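Fructose-bisphosphate aldolase (Slackia heliotrinireducens, PDB 4MOZ) is an aldolase of the DeoC/LacD family, built as a TIM barrel of eight parallel strands ringed by helices. Local coordinates at residues 2-6 with 31-36. Numbering follows the deposited sequence.
Sequences PKITR and TQGTGR
Gly33 O accepts the backbone hydrogen bond from Ile4 N (2.9 Å), and the bond is nearly straight at 175°. Lys3 CA adds a C-H...O contact to the same oxygen at 3.5 Å. Gly33 belongs to a type I' turn, Thr31 to Thr34, that overlaps the Schellman motif closing helix 20-30, in which Gln32 is the C-prime residue. Thr31 O takes both Thr34 N and Thr34 OG1, the hydroxyl bond being 2.7 Å. Thr34 OG1 also accepts from Arg36 N, an ST turn. With OG1 lying between the backbone N and the carbonyl carbon (chi1 75°), it meets both partners, while CG2 packs 3.3 Å from Pro2 O. Ile4 lays its CG1-CD1 branch against the Thr34-Gly35 peptide, with CG1 3.6 Å from Gly35 N, and CG2 rests near Thr34 O. Pro2 CG sits over the centre of one guanidinium face of Arg36, 3.6 Å from CZ. Arg36 NH1 bonds to Thr292 O, which anchors the group. One main-chain hydrogen bond, with aliphatic groups laid against a peptide and a guanidinium face, thus joins the N-terminal segment to the loop leading into the first barrel strand, 37-41; no side-chain hydrogen bond crosses between the two segments.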
loop_
_atom_site.group_PDB
_atom_site.type_symbol
_atom_site.label_atom_id
_atom_site.label_comp_id
_atom_site.label_asym_id
_atom_site.label_seq_id
_atom_site.Cartn_x
_atom_site.Cartn_y
_atom_site.Cartn_z
ATOM N N PRO C 2 -8.536 42.989 -14.593
ATOM C CA PRO C 2 -8.832 43.644 -13.319
ATOM C C PRO C 2 -7.570 43.898 -12.503
ATOM O O PRO C 2 -6.459 43.643 -12.971
ATOM C CB PRO C 2 -9.713 42.619 -12.583
ATOM C CG PRO C 2 -10.197 41.676 -13.629
ATOM C CD PRO C 2 -9.126 41.643 -14.677
ATOM N N LYS C 3 -7.757 44.407 -11.292
ATOM C CA LYS C 3 -6.678 44.523 -10.327
ATOM C C LYS C 3 -7.202 44.256 -8.926
ATOM O O LYS C 3 -8.282 44.722 -8.560
ATOM C CB LYS C 3 -6.032 45.904 -10.393
ATOM C CG LYS C 3 -4.838 46.064 -9.465
ATOM C CD LYS C 3 -4.119 47.378 -9.700
ATOM C CE LYS C 3 -3.126 47.655 -8.585
ATOM N NZ LYS C 3 -3.804 48.188 -7.372
ATOM N N ILE C 4 -6.435 43.491 -8.155
ATOM C CA ILE C 4 -6.712 43.268 -6.741
ATOM C C ILE C 4 -5.482 43.671 -5.926
ATOM O O ILE C 4 -4.363 43.689 -6.443
ATOM C CB ILE C 4 -7.089 41.796 -6.444
ATOM C CG1 ILE C 4 -5.995 40.836 -6.937
ATOM C CG2 ILE C 4 -8.436 41.449 -7.071
ATOM C CD1 ILE C 4 -5.965 39.496 -6.229
ATOM N N THR C 5 -5.699 44.014 -4.663
ATOM C CA THR C 5 -4.602 44.268 -3.736
ATOM C C THR C 5 -4.388 43.024 -2.874
ATOM O O THR C 5 -5.218 42.109 -2.885
ATOM C CB THR C 5 -4.897 45.474 -2.825
ATOM O OG1 THR C 5 -6.137 45.259 -2.138
ATOM C CG2 THR C 5 -4.988 46.759 -3.644
ATOM N N ARG C 6 -3.282 42.994 -2.133
ATOM C CA ARG C 6 -2.977 41.875 -1.243
ATOM C C ARG C 6 -4.112 41.603 -0.257
ATOM O O ARG C 6 -4.505 40.452 -0.069
ATOM C CB ARG C 6 -1.675 42.124 -0.486
ATOM C CG ARG C 6 -0.432 42.099 -1.357
ATOM C CD ARG C 6 0.821 42.282 -0.516
ATOM N NE ARG C 6 1.095 41.133 0.349
ATOM C CZ ARG C 6 1.799 40.063 -0.016
ATOM N NH1 ARG C 6 2.301 39.975 -1.242
ATOM N NH2 ARG C 6 1.996 39.072 0.845
ATOM N N THR C 31 -1.890 35.157 -10.464
ATOM C CA THR C 31 -2.954 35.933 -11.106
ATOM C C THR C 31 -2.459 37.285 -11.640
ATOM O O THR C 31 -3.254 38.112 -12.103
ATOM C CB THR C 31 -4.146 36.158 -10.151
ATOM O OG1 THR C 31 -3.719 36.925 -9.020
ATOM C CG2 THR C 31 -4.734 34.829 -9.677
ATOM N N GLN C 32 -1.145 37.495 -11.579
ATOM C CA GLN C 32 -0.513 38.754 -11.987
ATOM C C GLN C 32 -1.183 39.967 -11.329
ATOM O O GLN C 32 -1.336 41.021 -11.944
ATOM C CB GLN C 32 -0.481 38.888 -13.520
ATOM C CG GLN C 32 0.241 37.753 -14.245
ATOM C CD GLN C 32 1.754 37.801 -14.099
ATOM O OE1 GLN C 32 2.301 38.562 -13.296
ATOM N NE2 GLN C 32 2.441 36.977 -14.881
ATOM N N GLY C 33 -1.583 39.796 -10.070
ATOM C CA GLY C 33 -2.215 40.860 -9.295
ATOM C C GLY C 33 -3.613 41.231 -9.757
ATOM O O GLY C 33 -4.090 42.326 -9.461
ATOM N N THR C 34 -4.273 40.320 -10.471
ATOM C CA THR C 34 -5.597 40.593 -11.028
ATOM C C THR C 34 -6.722 39.764 -10.411
ATOM O O THR C 34 -7.889 40.139 -10.505
ATOM C CB THR C 34 -5.644 40.360 -12.551
ATOM O OG1 THR C 34 -5.667 38.951 -12.828
ATOM C CG2 THR C 34 -4.458 41.023 -13.251
ATOM N N GLY C 35 -6.378 38.632 -9.805
ATOM C CA GLY C 35 -7.381 37.686 -9.314
ATOM C C GLY C 35 -7.853 36.733 -10.401
ATOM O O GLY C 35 -8.708 35.883 -10.161
ATOM N N ARG C 36 -7.295 36.876 -11.600
ATOM C CA ARG C 36 -7.646 36.032 -12.742
ATOM C C ARG C 36 -6.463 35.142 -13.115
ATOM O O ARG C 36 -5.314 35.588 -13.086
ATOM C CB ARG C 36 -8.040 36.895 -13.945
ATOM C CG ARG C 36 -9.289 37.743 -13.753
ATOM C CD ARG C 36 -10.477 37.181 -14.520
ATOM N NE ARG C 36 -11.594 38.125 -14.535
ATOM C CZ ARG C 36 -11.823 39.023 -15.493
ATOM N NH1 ARG C 36 -11.021 39.116 -16.549
ATOM N NH2 ARG C 36 -12.867 39.832 -15.393
#